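Local coordinates for CDA peptide synthetase I (Streptomyces coelicolor, PDB 5DU9), which is a non-ribosomal peptide synthetase, represented here by an N-terminal condensation domain, a member of the CoA-dependent acyltransferase clan, at residues A[210-221]-A[342-353]. The protein carries 1 engineered substitution. Numbering follows the deposited sequence.
Sequences YERDRAYWTGLF and HSRFRGEDLDRE
W217 and H342 share one straight hydrogen bond. W217 NE1 gives its hydrogen to H342 O at 2.9 Å, with an N-H...O angle of 176°. The acceptor lies in the indole plane, but the donor sits above the carbonyl plane. The H342 imidazole forms an offset stack on Y216, with planes 6° apart and ND1 over the centre of the phenol ring. H342 ND1 is hydrogen-bonded to G338 O. F345 has CG anti to its own N (chi1 -161°), which turns its ring toward helix 208-220, where R214 CA lies over one face in a CH-pi contact, 4.0 Å from the centroid. Y210 CE2 comes within 3.6 Å of F345 CE1, the two rings oblique. These contacts pack helix 208-220 of the condensation domain on the type I turn 342-345. The turn leads into helix 347-354, which carries E348 of the ligand pocket. Apolar contact reaches that helix where L350 CD1 meets W217 CB at 3.8 Å. The salt bridge to E353 is side-on: the extended R214 brings NE to E353 OE1 at 2.8 Å and NH2 to OE2 at 3.1 Å. D213 OD2 accepts from a water that R344 N also holds, and is hydrogen-bonded to Y204 OH.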
# COMPACT_ATOMS: atom_id res chain seq x y z
N TYR A 210 -1.08 23.11 11.55
CA TYR A 210 -1.17 21.93 12.40
C TYR A 210 -2.35 22.06 13.36
O TYR A 210 -3.16 21.13 13.50
CB TYR A 210 0.12 21.71 13.18
CG TYR A 210 0.03 20.56 14.17
CD1 TYR A 210 -0.42 20.77 15.46
CD2 TYR A 210 0.37 19.27 13.79
CE1 TYR A 210 -0.52 19.72 16.36
CE2 TYR A 210 0.28 18.22 14.69
CZ TYR A 210 -0.16 18.45 15.97
OH TYR A 210 -0.26 17.41 16.86
N GLU A 211 -2.43 23.20 14.03
CA GLU A 211 -3.51 23.47 14.97
C GLU A 211 -4.87 23.41 14.28
O GLU A 211 -5.82 22.83 14.82
CB GLU A 211 -3.30 24.84 15.64
CG GLU A 211 -4.43 25.28 16.55
CD GLU A 211 -4.10 26.54 17.33
OE1 GLU A 211 -3.28 27.35 16.84
OE2 GLU A 211 -4.65 26.72 18.44
N ARG A 212 -4.96 24.00 13.10
CA ARG A 212 -6.21 24.00 12.34
C ARG A 212 -6.60 22.58 11.94
O ARG A 212 -7.77 22.21 12.04
CB ARG A 212 -6.08 24.88 11.09
CG ARG A 212 -5.93 26.36 11.38
CD ARG A 212 -6.15 27.20 10.14
NE ARG A 212 -5.24 26.84 9.05
CZ ARG A 212 -4.06 27.41 8.84
NH1 ARG A 212 -3.61 28.38 9.63
NH2 ARG A 212 -3.31 27.00 7.82
N ASP A 213 -5.62 21.80 11.50
CA ASP A 213 -5.88 20.42 11.11
C ASP A 213 -6.35 19.59 12.31
O ASP A 213 -7.28 18.80 12.20
CB ASP A 213 -4.62 19.77 10.51
CG ASP A 213 -4.29 20.29 9.12
OD1 ASP A 213 -5.15 20.96 8.51
OD2 ASP A 213 -3.17 20.00 8.64
N ARG A 214 -5.68 19.77 13.44
CA ARG A 214 -6.04 19.08 14.67
C ARG A 214 -7.50 19.36 15.03
O ARG A 214 -8.26 18.44 15.36
CB ARG A 214 -5.12 19.51 15.81
CG ARG A 214 -5.33 18.75 17.11
CD ARG A 214 -4.48 19.34 18.22
NE ARG A 214 -4.80 18.78 19.53
CZ ARG A 214 -4.38 19.29 20.68
NH1 ARG A 214 -3.62 20.38 20.70
NH2 ARG A 214 -4.72 18.72 21.83
N ALA A 215 -7.88 20.62 14.95
CA ALA A 215 -9.24 21.03 15.26
C ALA A 215 -10.25 20.42 14.29
O ALA A 215 -11.33 19.98 14.69
CB ALA A 215 -9.35 22.55 15.25
N TYR A 216 -9.89 20.41 13.01
CA TYR A 216 -10.76 19.84 11.98
C TYR A 216 -11.07 18.38 12.27
O TYR A 216 -12.23 17.96 12.28
CB TYR A 216 -10.13 19.95 10.59
CG TYR A 216 -10.89 19.18 9.54
CD1 TYR A 216 -12.05 19.69 8.97
CD2 TYR A 216 -10.45 17.93 9.11
CE1 TYR A 216 -12.74 18.98 8.01
CE2 TYR A 216 -11.14 17.21 8.14
CZ TYR A 216 -12.28 17.75 7.60
OH TYR A 216 -12.97 17.04 6.64
N TRP A 217 -10.02 17.60 12.52
CA TRP A 217 -10.18 16.16 12.66
C TRP A 217 -10.85 15.77 13.97
O TRP A 217 -11.70 14.88 14.00
CB TRP A 217 -8.83 15.46 12.53
CG TRP A 217 -8.39 15.38 11.11
CD1 TRP A 217 -7.34 16.03 10.53
CD2 TRP A 217 -9.00 14.61 10.08
NE1 TRP A 217 -7.25 15.71 9.20
CE2 TRP A 217 -8.26 14.83 8.90
CE3 TRP A 217 -10.10 13.74 10.03
CZ2 TRP A 217 -8.59 14.23 7.69
CZ3 TRP A 217 -10.41 13.14 8.83
CH2 TRP A 217 -9.67 13.39 7.68
N THR A 218 -10.48 16.43 15.06
CA THR A 218 -11.09 16.12 16.35
C THR A 218 -12.57 16.51 16.33
O THR A 218 -13.40 15.81 16.90
CB THR A 218 -10.38 16.83 17.51
OG1 THR A 218 -10.31 18.24 17.26
CG2 THR A 218 -8.98 16.27 17.69
N GLY A 219 -12.88 17.61 15.66
CA GLY A 219 -14.25 18.08 15.56
C GLY A 219 -15.17 17.08 14.87
O GLY A 219 -16.33 16.93 15.26
N LEU A 220 -14.64 16.39 13.86
CA LEU A 220 -15.42 15.42 13.09
C LEU A 220 -15.78 14.17 13.89
O LEU A 220 -16.73 13.46 13.54
CB LEU A 220 -14.64 14.98 11.84
CG LEU A 220 -14.58 15.90 10.61
CD1 LEU A 220 -13.92 15.14 9.47
CD2 LEU A 220 -15.96 16.39 10.20
N PHE A 221 -15.01 13.88 14.94
CA PHE A 221 -15.16 12.62 15.66
C PHE A 221 -15.35 12.80 17.16
O PHE A 221 -14.87 12.00 17.96
CB PHE A 221 -13.93 11.74 15.40
CG PHE A 221 -13.81 11.30 13.97
CD1 PHE A 221 -14.43 10.14 13.54
CD2 PHE A 221 -13.08 12.05 13.06
CE1 PHE A 221 -14.33 9.74 12.22
CE2 PHE A 221 -12.98 11.65 11.74
CZ PHE A 221 -13.60 10.49 11.32
N HIS A 342 -6.90 18.63 4.75
CA HIS A 342 -6.27 18.51 6.07
C HIS A 342 -5.44 17.22 6.16
O HIS A 342 -5.29 16.64 7.23
CB HIS A 342 -7.34 18.53 7.17
CG HIS A 342 -8.23 19.73 7.13
ND1 HIS A 342 -9.38 19.79 6.37
CD2 HIS A 342 -8.12 20.94 7.74
CE1 HIS A 342 -9.95 20.97 6.53
NE2 HIS A 342 -9.21 21.69 7.35
N SER A 343 -4.89 16.80 5.03
CA SER A 343 -4.25 15.49 4.91
C SER A 343 -2.92 15.35 5.64
O SER A 343 -2.44 14.23 5.82
CB SER A 343 -4.05 15.16 3.43
OG SER A 343 -3.09 16.02 2.83
N ARG A 344 -2.30 16.45 6.06
CA ARG A 344 -0.99 16.36 6.69
C ARG A 344 -1.08 15.93 8.14
O ARG A 344 -0.09 15.52 8.74
CB ARG A 344 -0.24 17.69 6.58
CG ARG A 344 0.09 18.08 5.15
CD ARG A 344 1.19 19.13 5.07
NE ARG A 344 2.52 18.54 5.22
CZ ARG A 344 3.65 19.10 4.81
NH1 ARG A 344 3.63 20.29 4.22
NH2 ARG A 344 4.81 18.48 4.99
N PHE A 345 -2.27 16.00 8.72
CA PHE A 345 -2.43 15.56 10.10
C PHE A 345 -2.36 14.04 10.13
O PHE A 345 -3.01 13.37 9.34
CB PHE A 345 -3.75 16.04 10.70
CG PHE A 345 -3.77 16.02 12.19
CD1 PHE A 345 -3.12 17.01 12.92
CD2 PHE A 345 -4.43 15.02 12.88
CE1 PHE A 345 -3.12 16.99 14.30
CE2 PHE A 345 -4.44 15.00 14.26
CZ PHE A 345 -3.78 15.98 14.97
N ARG A 346 -1.56 13.51 11.05
CA ARG A 346 -1.29 12.08 11.10
C ARG A 346 -2.45 11.29 11.68
O ARG A 346 -3.00 11.65 12.71
CB ARG A 346 -0.03 11.81 11.93
CG ARG A 346 1.24 12.42 11.34
CD ARG A 346 1.57 11.85 9.98
NE ARG A 346 1.66 10.39 10.02
CZ ARG A 346 1.87 9.62 8.95
NH1 ARG A 346 2.02 10.15 7.74
NH2 ARG A 346 1.92 8.30 9.11
N GLY A 347 -2.81 10.20 11.01
CA GLY A 347 -3.90 9.36 11.47
C GLY A 347 -3.65 8.82 12.85
O GLY A 347 -4.56 8.73 13.69
N GLU A 348 -2.40 8.45 13.12
CA GLU A 348 -2.05 7.88 14.41
C GLU A 348 -2.09 8.94 15.50
O GLU A 348 -2.30 8.63 16.68
CB GLU A 348 -0.68 7.20 14.35
CG GLU A 348 0.51 8.12 14.08
CD GLU A 348 0.78 8.35 12.60
OE1 GLU A 348 -0.05 7.98 11.75
OE2 GLU A 348 1.85 8.92 12.30
N ASP A 349 -1.90 10.20 15.13
CA ASP A 349 -2.04 11.30 16.09
C ASP A 349 -3.50 11.51 16.45
O ASP A 349 -3.83 11.74 17.62
CB ASP A 349 -1.43 12.59 15.54
CG ASP A 349 0.08 12.57 15.52
OD1 ASP A 349 0.68 11.62 16.08
OD2 ASP A 349 0.68 13.51 14.95
N LEU A 350 -4.38 11.45 15.46
CA LEU A 350 -5.81 11.60 15.71
C LEU A 350 -6.28 10.52 16.67
O LEU A 350 -7.00 10.80 17.62
CB LEU A 350 -6.61 11.54 14.40
CG LEU A 350 -8.13 11.57 14.52
CD1 LEU A 350 -8.61 12.82 15.25
CD2 LEU A 350 -8.77 11.48 13.14
N ASP A 351 -5.86 9.28 16.42
CA ASP A 351 -6.23 8.16 17.28
C ASP A 351 -5.75 8.36 18.71
O ASP A 351 -6.47 8.05 19.65
CB ASP A 351 -5.66 6.85 16.72
CG ASP A 351 -6.39 6.38 15.48
OD1 ASP A 351 -7.48 6.91 15.18
OD2 ASP A 351 -5.86 5.47 14.82
N ARG A 352 -4.54 8.88 18.86
CA ARG A 352 -3.97 9.09 20.20
C ARG A 352 -4.77 10.13 20.98
O ARG A 352 -4.90 10.02 22.20
CB ARG A 352 -2.51 9.51 20.10
N GLU A 353 -5.30 11.12 20.28
CA GLU A 353 -6.05 12.19 20.94
C GLU A 353 -7.46 11.74 21.30
O GLU A 353 -7.96 12.07 22.38
CB GLU A 353 -6.12 13.43 20.05
CG GLU A 353 -6.89 14.58 20.70
CD GLU A 353 -6.29 15.96 20.45
OE1 GLU A 353 -5.11 16.05 20.05
OE2 GLU A 353 -7.01 16.95 20.66
O HOH W 1 -3.06 19.35 6.04